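Local coordinates for cytochrome c552 (Thermochromatium tepidum, PDB 5ZE8), which probably carries electrons at low potential in a thermophilic purple sulfur photosynthetic bacterium, passing them through five covalently bound c-type hemes, at residues Asp51-His61 / Phe267-His277; Ala129-Asn137 / Asn215-Met226. One frame throughout, in Å; residues are numbered along the deposited sequence.

Contact 1 of 2, residues Asp51-His61 / Phe267-His277. With HEC (heme c), chain E.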
loop_
_atom_site.group_PDB
_atom_site.type_symbol
_atom_site.label_atom_id
_atom_site.label_comp_id
_atom_site.label_asym_id
_atom_site.label_seq_id
_atom_site.Cartn_x
_atom_site.Cartn_y
_atom_site.Cartn_z
ATOM N N ASP A 51 -21.057 5.517 6.651
ATOM C CA ASP A 51 -20.078 4.815 7.373
ATOM C C ASP A 51 -18.894 4.374 6.490
ATOM O O ASP A 51 -17.731 4.591 6.820
ATOM C CB ASP A 51 -20.680 3.667 8.166
ATOM C CG ASP A 51 -21.642 4.156 9.303
ATOM O OD1 ASP A 51 -21.437 5.252 9.824
ATOM O OD2 ASP A 51 -22.634 3.471 9.625
ATOM N N ILE A 52 -19.212 3.862 5.317
ATOM C CA ILE A 52 -18.143 3.480 4.352
ATOM C C ILE A 52 -17.464 4.738 3.823
ATOM O O ILE A 52 -16.235 4.764 3.697
ATOM C CB ILE A 52 -18.725 2.614 3.217
ATOM C CG1 ILE A 52 -18.814 1.165 3.740
ATOM C CG2 ILE A 52 -17.834 2.560 2.012
ATOM C CD1 ILE A 52 -19.661 0.253 2.908
ATOM N N TYR A 53 -18.269 5.787 3.518
ATOM C CA TYR A 53 -17.688 7.044 3.110
ATOM C C TYR A 53 -16.662 7.593 4.104
ATOM O O TYR A 53 -15.556 7.994 3.725
ATOM C CB TYR A 53 -18.765 8.119 2.859
ATOM C CG TYR A 53 -18.182 9.474 2.450
ATOM C CD1 TYR A 53 -17.821 9.742 1.136
ATOM C CD2 TYR A 53 -17.920 10.408 3.425
ATOM C CE1 TYR A 53 -17.333 10.969 0.821
ATOM C CE2 TYR A 53 -17.369 11.618 3.127
ATOM C CZ TYR A 53 -17.063 11.861 1.820
ATOM O OH TYR A 53 -16.535 13.072 1.588
ATOM N N ARG A 54 -17.023 7.565 5.379
ATOM C CA ARG A 54 -16.100 8.067 6.386
ATOM C C ARG A 54 -14.745 7.311 6.374
ATOM O O ARG A 54 -13.663 7.893 6.409
ATOM C CB ARG A 54 -16.670 8.007 7.807
ATOM C CG ARG A 54 -15.678 8.417 8.878
ATOM C CD ARG A 54 -16.367 8.693 10.218
ATOM N NE ARG A 54 -17.463 7.871 10.341
ATOM C CZ ARG A 54 -18.774 8.144 10.254
ATOM N NH1 ARG A 54 -19.337 9.337 10.308
ATOM N NH2 ARG A 54 -19.571 7.083 10.196
ATOM N N GLN A 55 -14.832 5.986 6.253
ATOM C CA GLN A 55 -13.622 5.159 6.211
ATOM C C GLN A 55 -12.807 5.429 4.955
ATOM O O GLN A 55 -11.564 5.611 5.053
ATOM C CB GLN A 55 -14.039 3.709 6.274
ATOM C CG GLN A 55 -14.624 3.255 7.633
ATOM C CD GLN A 55 -15.290 1.886 7.572
ATOM O OE1 GLN A 55 -15.597 1.342 6.521
ATOM N NE2 GLN A 55 -15.676 1.413 8.794
ATOM N N TRP A 56 -13.491 5.441 3.823
ATOM C CA TRP A 56 -12.870 5.664 2.537
ATOM C C TRP A 56 -12.186 7.035 2.498
ATOM O O TRP A 56 -11.073 7.132 1.994
ATOM C CB TRP A 56 -13.892 5.525 1.385
ATOM C CG TRP A 56 -13.306 6.028 0.062
ATOM C CD1 TRP A 56 -12.443 5.386 -0.731
ATOM C CD2 TRP A 56 -13.508 7.297 -0.490
ATOM N NE1 TRP A 56 -12.057 6.183 -1.741
ATOM C CE2 TRP A 56 -12.699 7.381 -1.626
ATOM C CE3 TRP A 56 -14.303 8.378 -0.147
ATOM C CZ2 TRP A 56 -12.646 8.480 -2.409
ATOM C CZ3 TRP A 56 -14.193 9.527 -0.931
ATOM C CH2 TRP A 56 -13.402 9.522 -2.078
ATOM N N LYS A 57 -12.836 8.069 3.026
ATOM C CA LYS A 57 -12.334 9.430 2.859
ATOM C C LYS A 57 -11.031 9.649 3.507
ATOM O O LYS A 57 -10.192 10.441 3.015
ATOM C CB LYS A 57 -13.379 10.422 3.349
ATOM C CG LYS A 57 -13.106 11.873 2.980
ATOM C CD LYS A 57 -13.111 12.138 1.503
ATOM C CE LYS A 57 -13.021 13.646 1.117
ATOM N NZ LYS A 57 -12.710 13.794 -0.353
ATOM N N GLY A 58 -10.783 8.969 4.603
ATOM C CA GLY A 58 -9.510 8.993 5.272
ATOM C C GLY A 58 -8.400 8.121 4.750
ATOM O O GLY A 58 -7.305 8.139 5.255
ATOM N N SER A 59 -8.727 7.302 3.749
ATOM C CA SER A 59 -7.771 6.332 3.243
ATOM C C SER A 59 -6.846 6.877 2.168
ATOM O O SER A 59 -7.190 7.828 1.504
ATOM C CB SER A 59 -8.501 5.110 2.638
ATOM O OG SER A 59 -9.101 5.392 1.386
ATOM N N MET A 60 -5.728 6.197 1.961
ATOM C CA MET A 60 -4.860 6.619 0.840
ATOM C C MET A 60 -5.471 6.430 -0.500
ATOM O O MET A 60 -5.040 7.049 -1.467
ATOM C CB MET A 60 -3.504 5.968 0.911
ATOM C CG MET A 60 -2.723 6.394 2.108
ATOM S SD MET A 60 -2.499 8.161 2.318
ATOM C CE MET A 60 -1.592 8.592 0.806
ATOM N N HIS A 61 -6.483 5.565 -0.650
ATOM C CA HIS A 61 -7.233 5.506 -1.913
ATOM C C HIS A 61 -7.889 6.857 -2.253
ATOM O O HIS A 61 -7.795 7.328 -3.375
ATOM C CB HIS A 61 -8.275 4.390 -1.909
ATOM C CG HIS A 61 -7.704 3.031 -1.929
ATOM N ND1 HIS A 61 -8.158 1.988 -1.152
ATOM C CD2 HIS A 61 -6.675 2.540 -2.660
ATOM C CE1 HIS A 61 -7.378 0.940 -1.403
ATOM N NE2 HIS A 61 -6.497 1.244 -2.311
ATOM N N PHE A 267 -20.141 -4.717 8.325
ATOM C CA PHE A 267 -19.943 -4.514 6.863
ATOM C C PHE A 267 -18.454 -4.405 6.629
ATOM O O PHE A 267 -17.704 -4.252 7.598
ATOM C CB PHE A 267 -20.616 -3.207 6.382
ATOM C CG PHE A 267 -20.152 -1.970 7.095
ATOM C CD1 PHE A 267 -20.686 -1.541 8.309
ATOM C CD2 PHE A 267 -19.091 -1.204 6.541
ATOM C CE1 PHE A 267 -20.211 -0.470 8.976
ATOM C CE2 PHE A 267 -18.622 -0.119 7.213
ATOM C CZ PHE A 267 -19.195 0.293 8.415
ATOM N N ALA A 268 -18.088 -4.456 5.363
ATOM C CA ALA A 268 -16.637 -4.505 4.965
ATOM C C ALA A 268 -16.006 -3.121 5.183
ATOM O O ALA A 268 -16.450 -2.082 4.645
ATOM C CB ALA A 268 -16.426 -4.966 3.505
ATOM N N ASP A 269 -15.070 -3.052 6.102
ATOM C CA ASP A 269 -14.338 -1.851 6.439
ATOM C C ASP A 269 -13.522 -1.351 5.213
ATOM O O ASP A 269 -12.751 -2.107 4.606
ATOM C CB ASP A 269 -13.409 -2.116 7.611
ATOM C CG ASP A 269 -12.835 -0.849 8.234
ATOM O OD1 ASP A 269 -12.625 0.190 7.620
ATOM O OD2 ASP A 269 -12.652 -0.797 9.462
ATOM N N HIS A 270 -13.818 -0.111 4.809
ATOM C CA HIS A 270 -13.126 0.525 3.650
ATOM C C HIS A 270 -11.935 1.412 4.040
ATOM O O HIS A 270 -11.370 2.139 3.190
ATOM C CB HIS A 270 -14.106 1.280 2.826
ATOM C CG HIS A 270 -14.934 0.448 1.916
ATOM N ND1 HIS A 270 -15.798 -0.563 2.352
ATOM C CD2 HIS A 270 -15.103 0.552 0.571
ATOM C CE1 HIS A 270 -16.468 -0.998 1.268
ATOM N NE2 HIS A 270 -16.029 -0.365 0.187
ATOM N N SER A 271 -11.489 1.397 5.269
ATOM C CA SER A 271 -10.321 2.242 5.666
ATOM C C SER A 271 -9.053 1.831 4.926
ATOM O O SER A 271 -8.285 2.738 4.583
ATOM C CB SER A 271 -10.026 2.105 7.192
ATOM O OG SER A 271 -11.142 2.618 7.961
ATOM N N MET A 272 -8.783 0.519 4.825
ATOM C CA MET A 272 -7.678 -0.003 4.008
ATOM C C MET A 272 -6.363 0.723 4.306
ATOM O O MET A 272 -5.663 1.237 3.419
ATOM C CB MET A 272 -8.085 0.064 2.534
ATOM C CG MET A 272 -9.287 -0.836 2.276
ATOM S SD MET A 272 -9.622 -1.055 0.485
ATOM C CE MET A 272 -11.280 -0.562 0.409
ATOM N N GLY A 273 -6.044 0.770 5.569
ATOM C CA GLY A 273 -4.785 1.306 6.032
ATOM C C GLY A 273 -3.601 0.355 5.927
ATOM O O GLY A 273 -3.701 -0.868 6.082
ATOM N N GLY A 274 -2.458 0.933 5.586
ATOM C CA GLY A 274 -1.234 0.234 5.532
ATOM C C GLY A 274 -0.148 1.070 6.197
ATOM O O GLY A 274 -0.177 1.359 7.384
ATOM N N GLY A 275 0.852 1.454 5.413
ATOM C CA GLY A 275 2.034 2.167 5.930
ATOM C C GLY A 275 1.767 3.535 6.494
ATOM O O GLY A 275 2.612 4.043 7.230
ATOM N N HIS A 276 0.599 4.143 6.221
ATOM C CA HIS A 276 0.293 5.439 6.791
ATOM C C HIS A 276 -0.430 5.265 8.131
ATOM O O HIS A 276 -0.870 6.286 8.717
ATOM C CB HIS A 276 -0.543 6.266 5.817
ATOM C CG HIS A 276 0.201 6.787 4.634
ATOM N ND1 HIS A 276 0.504 6.016 3.537
ATOM C CD2 HIS A 276 0.771 7.989 4.401
ATOM C CE1 HIS A 276 1.216 6.728 2.674
ATOM N NE2 HIS A 276 1.305 7.975 3.155
ATOM N N HIS A 277 -0.630 4.038 8.619
ATOM C CA HIS A 277 -1.430 3.761 9.771
ATOM C C HIS A 277 -0.669 2.913 10.776
ATOM O O HIS A 277 -0.550 1.716 10.659
ATOM C CB HIS A 277 -2.709 3.146 9.284
ATOM C CG HIS A 277 -3.513 4.150 8.540
ATOM N ND1 HIS A 277 -4.193 5.148 9.199
ATOM C CD2 HIS A 277 -3.522 4.491 7.234
ATOM C CE1 HIS A 277 -4.710 5.984 8.305
ATOM N NE2 HIS A 277 -4.293 5.625 7.109
HETATM FE FE HEC E . -5.022 -0.005 -3.007
HETATM C CHA HEC E . -2.846 2.062 -1.384
HETATM C CHB HEC E . -5.109 -2.074 -0.278
HETATM C CHC HEC E . -7.468 -1.849 -4.529
HETATM C CHD HEC E . -4.567 1.761 -5.953
HETATM N NA HEC E . -4.159 0.019 -1.218
HETATM C C1A HEC E . -3.285 0.951 -0.682
HETATM C C2A HEC E . -2.887 0.593 0.660
HETATM C C3A HEC E . -3.496 -0.596 0.896
HETATM C C4A HEC E . -4.358 -0.896 -0.213
HETATM C CMA HEC E . -3.442 -1.420 2.185
HETATM C CAA HEC E . -1.890 1.299 1.506
HETATM C CBA HEC E . -2.578 2.371 2.348
HETATM C CGA HEC E . -1.537 3.153 3.155
HETATM O O1A HEC E . -0.562 3.711 2.612
HETATM O O2A HEC E . -1.709 3.348 4.395
HETATM N NB HEC E . -6.054 -1.665 -2.472
HETATM C C1B HEC E . -5.927 -2.411 -1.355
HETATM C C2B HEC E . -6.786 -3.547 -1.435
HETATM C C3B HEC E . -7.446 -3.500 -2.608
HETATM C C4B HEC E . -7.028 -2.243 -3.249
HETATM C CMB HEC E . -6.877 -4.618 -0.352
HETATM C CAB HEC E . -8.527 -4.371 -3.134
HETATM C CBB HEC E . -9.607 -4.595 -2.201
HETATM N NC HEC E . -5.852 -0.029 -4.807
HETATM C C1C HEC E . -6.821 -0.825 -5.260
HETATM C C2C HEC E . -7.220 -0.549 -6.665
HETATM C C3C HEC E . -6.386 0.445 -7.041
HETATM C C4C HEC E . -5.534 0.785 -5.919
HETATM C CMC HEC E . -8.275 -1.292 -7.470
HETATM C CAC HEC E . -6.247 1.141 -8.402
HETATM C CBC HEC E . -7.397 1.499 -9.123
HETATM N ND HEC E . -3.931 1.537 -3.521
HETATM C C1D HEC E . -3.841 2.132 -4.775
HETATM C C2D HEC E . -2.937 3.270 -4.744
HETATM C C3D HEC E . -2.479 3.381 -3.492
HETATM C C4D HEC E . -3.127 2.288 -2.720
HETATM C CMD HEC E . -2.633 4.071 -5.948
HETATM C CAD HEC E . -1.442 4.422 -2.995
HETATM C CBD HEC E . -1.921 5.841 -3.086
HETATM C CGD HEC E . -0.883 6.788 -2.496
HETATM O O1D HEC E . -0.142 6.483 -1.514
HETATM O O2D HEC E . -0.786 7.931 -3.040
HETATM O O HOH W 1 -16.374 -1.585 9.079
HETATM O O HOH W 2 -4.699 7.339 5.112
HETATM O O HOH W 3 -10.179 2.863 0.703
HETATM O O HOH W 4 -5.170 4.188 3.910
HETATM O O HOH W 5 -5.812 2.891 0.952
#
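Q55 and H270 supply the one direct hydrogen bond between the two segments: H270 N donates to Q55 OE1 over 2.9 Å, nearly straight at 168°, arriving from above the carbonyl plane and not on a lone pair. With CG anti to its own carbonyl carbon (chi1 -69°) and the chain extended beyond, the Q55 amide lies stacked on the D269 carboxylate, their planes 15° apart. That carboxylate closes an Asx turn, OD1 taking both N and OG of S271. The amide also donates through NE2 to water 1. A leucine in place of Q55 would probably leave the H270 N-H without its acceptor and the D269 carboxylate without its stacked partner.

Apolar and aromatic contacts flank this polar centre. I52 CG2 sits 3.6 Å from the H270 ring centroid, over its face, while CG1 touches F267 CD2 at 3.7 Å. H270 ND1 donates to A268 O, 2.8 Å away, and NE2 binds the iron of another heme; the two bonds together set the ring's rotation. Further along, M60, bent at chi2 and chi3, lays SD over the H276 face, 3.7 Å from its centroid; M272 SD instead meets the edge of H61.

Water 3 joins S59 OG, H61 ND1 and H270 O, satisfying the imidazole N-H of a heme ligand: H61 NE2 binds the iron of heme c at 2.1 Å. H276 ND1 grips propionate O1A at 2.7 Å, and the backbone N atoms of G274 and H276 both donate to O2A.

Helix 50-57 thus lies against strand 267-268 and the loop leading to helix 278-283, while W56 turns away toward helix 42-46 and bonds through NE1 to V125 O.

Contact 2 of 2, residues Ala129-Asn137 / Asn215-Met226. With HEC (heme c), chain D.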
loop_
_atom_site.group_PDB
_atom_site.type_symbol
_atom_site.label_atom_id
_atom_site.label_comp_id
_atom_site.label_asym_id
_atom_site.label_seq_id
_atom_site.Cartn_x
_atom_site.Cartn_y
_atom_site.Cartn_z
ATOM N N ALA A 129 -14.597 4.196 -9.067
ATOM C CA ALA A 129 -13.406 3.596 -9.685
ATOM C C ALA A 129 -13.310 2.156 -9.331
ATOM O O ALA A 129 -13.125 1.340 -10.209
ATOM C CB ALA A 129 -12.150 4.340 -9.303
ATOM N N CYS A 130 -13.446 1.826 -8.066
ATOM C CA CYS A 130 -13.373 0.422 -7.726
ATOM C C CYS A 130 -14.646 -0.318 -8.141
ATOM O O CYS A 130 -14.557 -1.484 -8.593
ATOM C CB CYS A 130 -13.218 0.253 -6.234
ATOM S SG CYS A 130 -11.506 0.418 -5.733
ATOM N N HIS A 131 -15.810 0.308 -7.955
ATOM C CA HIS A 131 -17.054 -0.401 -8.174
ATOM C C HIS A 131 -17.529 -0.473 -9.622
ATOM O O HIS A 131 -18.612 -0.969 -9.873
ATOM C CB HIS A 131 -18.201 0.071 -7.210
ATOM C CG HIS A 131 -17.990 -0.388 -5.808
ATOM N ND1 HIS A 131 -18.356 -1.679 -5.401
ATOM C CD2 HIS A 131 -17.410 0.215 -4.718
ATOM C CE1 HIS A 131 -17.980 -1.804 -4.125
ATOM N NE2 HIS A 131 -17.434 -0.686 -3.683
ATOM N N THR A 132 -16.687 -0.035 -10.553
ATOM C CA THR A 132 -16.988 -0.258 -12.013
ATOM C C THR A 132 -16.002 -1.271 -12.641
ATOM O O THR A 132 -16.051 -1.483 -13.850
ATOM C CB THR A 132 -17.153 1.054 -12.813
ATOM O OG1 THR A 132 -16.024 1.867 -12.699
ATOM C CG2 THR A 132 -18.413 1.800 -12.356
ATOM N N LEU A 133 -15.047 -1.799 -11.871
ATOM C CA LEU A 133 -14.130 -2.850 -12.383
ATOM C C LEU A 133 -14.973 -4.092 -12.543
ATOM O O LEU A 133 -15.622 -4.520 -11.615
ATOM C CB LEU A 133 -13.053 -3.113 -11.365
ATOM C CG LEU A 133 -12.127 -1.943 -11.035
ATOM C CD1 LEU A 133 -11.188 -2.394 -9.927
ATOM C CD2 LEU A 133 -11.431 -1.332 -12.234
ATOM N N LYS A 134 -15.001 -4.674 -13.755
ATOM C CA LYS A 134 -15.872 -5.816 -14.033
ATOM C C LYS A 134 -15.157 -7.164 -14.145
ATOM O O LYS A 134 -15.516 -8.097 -13.443
ATOM C CB LYS A 134 -16.749 -5.573 -15.223
ATOM C CG LYS A 134 -17.759 -6.672 -15.423
ATOM C CD LYS A 134 -18.637 -6.347 -16.603
ATOM C CE LYS A 134 -19.637 -7.444 -16.812
ATOM N NZ LYS A 134 -20.381 -7.074 -18.046
ATOM N N THR A 135 -14.117 -7.217 -14.964
ATOM C CA THR A 135 -13.435 -8.517 -15.200
ATOM C C THR A 135 -11.944 -8.263 -15.220
ATOM O O THR A 135 -11.470 -7.461 -16.019
ATOM C CB THR A 135 -13.869 -9.095 -16.533
ATOM O OG1 THR A 135 -15.313 -9.181 -16.603
ATOM C CG2 THR A 135 -13.237 -10.441 -16.792
ATOM N N TYR A 136 -11.240 -8.948 -14.367
ATOM C CA TYR A 136 -9.799 -8.823 -14.314
ATOM C C TYR A 136 -9.101 -9.691 -15.365
ATOM O O TYR A 136 -9.257 -10.909 -15.368
ATOM C CB TYR A 136 -9.286 -9.197 -12.979
ATOM C CG TYR A 136 -7.773 -9.047 -12.763
ATOM C CD1 TYR A 136 -7.120 -7.923 -13.099
ATOM C CD2 TYR A 136 -7.016 -10.103 -12.259
ATOM C CE1 TYR A 136 -5.762 -7.785 -12.905
ATOM C CE2 TYR A 136 -5.642 -9.979 -12.067
ATOM C CZ TYR A 136 -5.016 -8.787 -12.403
ATOM O OH TYR A 136 -3.637 -8.711 -12.257
ATOM N N ASN A 137 -8.380 -9.030 -16.253
ATOM C CA ASN A 137 -7.673 -9.686 -17.427
ATOM C C ASN A 137 -6.224 -10.061 -17.156
ATOM O O ASN A 137 -5.617 -10.694 -18.008
ATOM C CB ASN A 137 -7.798 -8.849 -18.660
ATOM C CG ASN A 137 -9.243 -8.692 -19.060
ATOM O OD1 ASN A 137 -9.988 -9.675 -19.063
ATOM N ND2 ASN A 137 -9.649 -7.478 -19.352
ATOM N N ASN A 215 -21.445 -9.458 -8.851
ATOM C CA ASN A 215 -20.155 -9.860 -9.380
ATOM C C ASN A 215 -19.262 -10.384 -8.223
ATOM O O ASN A 215 -18.242 -9.775 -7.878
ATOM C CB ASN A 215 -19.569 -8.750 -10.205
ATOM C CG ASN A 215 -18.379 -9.136 -11.042
ATOM O OD1 ASN A 215 -17.851 -10.238 -10.933
ATOM N ND2 ASN A 215 -17.914 -8.194 -11.871
ATOM N N PRO A 216 -19.616 -11.515 -7.646
ATOM C CA PRO A 216 -18.879 -12.030 -6.498
ATOM C C PRO A 216 -17.435 -12.314 -6.786
ATOM O O PRO A 216 -16.634 -12.114 -5.869
ATOM C CB PRO A 216 -19.650 -13.317 -6.079
ATOM C CG PRO A 216 -20.506 -13.637 -7.208
ATOM C CD PRO A 216 -20.807 -12.353 -7.944
ATOM N N ARG A 217 -17.113 -12.833 -7.968
ATOM C CA ARG A 217 -15.710 -13.186 -8.244
ATOM C C ARG A 217 -14.808 -11.989 -8.338
ATOM O O ARG A 217 -13.725 -11.973 -7.732
ATOM C CB ARG A 217 -15.623 -14.184 -9.386
ATOM C CG ARG A 217 -16.356 -15.488 -8.935
ATOM C CD ARG A 217 -15.608 -16.798 -9.208
ATOM N NE ARG A 217 -14.156 -16.607 -9.243
ATOM C CZ ARG A 217 -13.255 -17.065 -8.370
ATOM N NH1 ARG A 217 -11.966 -16.759 -8.584
ATOM N NH2 ARG A 217 -13.598 -17.811 -7.296
ATOM N N GLN A 218 -15.305 -10.895 -8.869
ATOM C CA GLN A 218 -14.523 -9.661 -8.850
ATOM C C GLN A 218 -14.418 -9.030 -7.475
ATOM O O GLN A 218 -13.319 -8.648 -7.041
ATOM C CB GLN A 218 -15.153 -8.622 -9.806
ATOM C CG GLN A 218 -14.504 -7.246 -9.821
ATOM C CD GLN A 218 -13.048 -7.168 -10.219
ATOM O OE1 GLN A 218 -12.544 -7.994 -11.028
ATOM N NE2 GLN A 218 -12.349 -6.144 -9.696
ATOM N N LEU A 219 -15.529 -8.903 -6.817
ATOM C CA LEU A 219 -15.568 -8.150 -5.566
ATOM C C LEU A 219 -14.991 -8.889 -4.346
ATOM O O LEU A 219 -14.540 -8.282 -3.366
ATOM C CB LEU A 219 -17.004 -7.706 -5.222
ATOM C CG LEU A 219 -17.482 -6.398 -5.850
ATOM C CD1 LEU A 219 -16.757 -5.183 -5.298
ATOM C CD2 LEU A 219 -17.457 -6.427 -7.360
ATOM N N ARG A 220 -15.094 -10.234 -4.331
ATOM C CA ARG A 220 -14.716 -10.981 -3.154
ATOM C C ARG A 220 -13.340 -11.588 -3.199
ATOM O O ARG A 220 -12.883 -12.135 -2.146
ATOM C CB ARG A 220 -15.723 -12.089 -2.826
ATOM C CG ARG A 220 -17.136 -11.667 -2.569
ATOM C CD ARG A 220 -17.702 -12.741 -1.655
ATOM N NE ARG A 220 -19.132 -12.540 -1.410
ATOM C CZ ARG A 220 -19.647 -11.860 -0.419
ATOM N NH1 ARG A 220 -18.906 -11.205 0.456
ATOM N NH2 ARG A 220 -20.945 -11.716 -0.375
ATOM N N THR A 221 -12.668 -11.555 -4.346
ATOM C CA THR A 221 -11.326 -12.122 -4.479
ATOM C C THR A 221 -10.286 -11.027 -4.781
ATOM O O THR A 221 -10.624 -9.852 -4.945
ATOM C CB THR A 221 -11.256 -13.148 -5.623
ATOM O OG1 THR A 221 -11.250 -12.502 -6.904
ATOM C CG2 THR A 221 -12.438 -14.099 -5.517
ATOM N N SER A 222 -9.018 -11.425 -4.868
ATOM C CA SER A 222 -7.977 -10.522 -5.147
ATOM C C SER A 222 -8.099 -9.867 -6.480
ATOM O O SER A 222 -7.368 -8.862 -6.725
ATOM C CB SER A 222 -6.592 -11.167 -5.019
ATOM O OG SER A 222 -6.350 -12.149 -6.056
ATOM N N ASP A 223 -8.990 -10.326 -7.370
ATOM C CA ASP A 223 -9.282 -9.552 -8.584
ATOM C C ASP A 223 -9.612 -8.097 -8.302
ATOM O O ASP A 223 -9.402 -7.267 -9.194
ATOM C CB ASP A 223 -10.459 -10.193 -9.362
ATOM C CG ASP A 223 -10.065 -11.524 -10.042
ATOM O OD1 ASP A 223 -8.932 -12.042 -9.892
ATOM O OD2 ASP A 223 -10.947 -12.083 -10.722
ATOM N N ALA A 224 -10.147 -7.832 -7.123
ATOM C CA ALA A 224 -10.559 -6.474 -6.731
ATOM C C ALA A 224 -9.335 -5.583 -6.570
ATOM O O ALA A 224 -9.544 -4.336 -6.522
ATOM C CB ALA A 224 -11.343 -6.504 -5.449
ATOM N N CYS A 225 -8.132 -6.137 -6.426
ATOM C CA CYS A 225 -6.969 -5.329 -6.035
ATOM C C CYS A 225 -5.831 -5.435 -7.045
ATOM O O CYS A 225 -4.962 -4.582 -7.090
ATOM C CB CYS A 225 -6.442 -5.811 -4.663
ATOM S SG CYS A 225 -7.770 -6.086 -3.444
ATOM N N MET A 226 -5.735 -6.556 -7.780
ATOM C CA MET A 226 -4.490 -6.889 -8.441
ATOM C C MET A 226 -4.086 -5.969 -9.558
ATOM O O MET A 226 -2.858 -5.850 -9.785
ATOM C CB MET A 226 -4.460 -8.365 -8.967
ATOM C CG MET A 226 -4.310 -9.404 -7.921
ATOM S SD MET A 226 -2.693 -9.314 -7.107
ATOM C CE MET A 226 -3.443 -8.517 -5.813
HETATM FE FE HEC D . -16.708 -0.532 -1.766
HETATM C CHA HEC D . -17.980 -3.608 -0.752
HETATM C CHB HEC D . -19.688 0.917 -1.132
HETATM C CHC HEC D . -15.245 2.617 -2.162
HETATM C CHD HEC D . -13.957 -2.034 -3.019
HETATM N NA HEC D . -18.447 -1.192 -1.074
HETATM C C1A HEC D . -18.777 -2.463 -0.688
HETATM C C2A HEC D . -20.098 -2.465 -0.125
HETATM C C3A HEC D . -20.600 -1.172 -0.253
HETATM C C4A HEC D . -19.567 -0.418 -0.832
HETATM C CMA HEC D . -21.953 -0.599 0.174
HETATM C CAA HEC D . -20.743 -3.697 0.545
HETATM C CBA HEC D . -20.324 -3.623 2.019
HETATM C CGA HEC D . -20.919 -4.770 2.815
HETATM O O1A HEC D . -22.123 -5.109 2.637
HETATM O O2A HEC D . -20.269 -5.253 3.756
HETATM N NB HEC D . -17.336 1.407 -1.683
HETATM C C1B HEC D . -18.598 1.731 -1.451
HETATM C C2B HEC D . -18.685 3.182 -1.462
HETATM C C3B HEC D . -17.453 3.682 -1.693
HETATM C C4B HEC D . -16.595 2.538 -1.883
HETATM C CMB HEC D . -19.940 3.964 -1.147
HETATM C CAB HEC D . -16.907 5.041 -1.655
HETATM C CBB HEC D . -17.140 5.801 -0.501
HETATM N NC HEC D . -14.960 0.144 -2.451
HETATM C C1C HEC D . -14.489 1.453 -2.504
HETATM C C2C HEC D . -13.171 1.492 -3.005
HETATM C C3C HEC D . -12.800 0.197 -3.346
HETATM C C4C HEC D . -13.924 -0.642 -2.948
HETATM C CMC HEC D . -12.422 2.780 -3.275
HETATM C CAC HEC D . -11.497 -0.264 -3.923
HETATM C CBC HEC D . -10.253 0.129 -3.312
HETATM N ND HEC D . -16.108 -2.384 -1.857
HETATM C C1D HEC D . -14.934 -2.824 -2.441
HETATM C C2D HEC D . -14.786 -4.305 -2.338
HETATM C C3D HEC D . -15.907 -4.724 -1.705
HETATM C C4D HEC D . -16.744 -3.536 -1.391
HETATM C CMD HEC D . -13.717 -5.144 -2.954
HETATM C CAD HEC D . -16.243 -6.149 -1.380
HETATM C CBD HEC D . -15.581 -6.592 -0.070
HETATM C CGD HEC D . -15.581 -8.111 0.030
HETATM O O1D HEC D . -14.525 -8.755 0.086
HETATM O O2D HEC D . -16.650 -8.680 0.165
HETATM O O HOH W 6 -15.653 -11.427 -12.539
HETATM O O HOH W 7 -12.832 -10.357 -12.158
#
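Strand 133-136 crosses helix 216-220 at 97°, the axes approaching to 8.2 Å, with K134 and N215 bonded where they meet. The strand comes just after the heme attachment helix 127-131, whose C130 and H131 end a CXXCH motif; it pairs with strand 153-155 through a classic beta bulge, K134 and T135 both facing D154. C130 SG forms a thioether to CAC, a former vinyl carbon of the heme, and H131 NE2 binds iron at 2.1 Å. L219 CD1 reaches 3.8 Å from H131 CE1 and also lies against the porphyrin, while H131 ND1 is held by Q160 O. N215, the N-cap of helix 216-220, donates through ND2 to K134 O at 2.9 Å (161°), in both the carbonyl and the amide plane, and bonds to Q160 as well; its OD1 takes a weak bond from Q218 N. Q218, bent at chi2, packs CG on L133 O and NE2 on L133 CB. Water 7 accepts from Y136 N and lies within bonding distance of Q218 OE1 and D223 OD2. Y136, its CG anti to the backbone N (chi1 -177°), extends past D223 until OH lies 3.4 Å from M226 CB.

Contacts 1 and 2 lie with their centres 18 Å apart, and along the chain 129-137 and 215-226 fall inside the loop closed by 51-61 and 267-277. Two hemes tie them together. In one, H131 of contact 2 and H270 of contact 1 bind the same iron, their NE2 atoms 4.1 Å apart. In the other, H61 of contact 1 binds the iron opposite H229, while C225 of contact 2 is the first thioether cysteine of the motif ending on H229. Each contact therefore contributes to both sites, so that distant parts of the chain complete bis-histidine hemes, an organisation consistent with electron transfer between closely set cofactors.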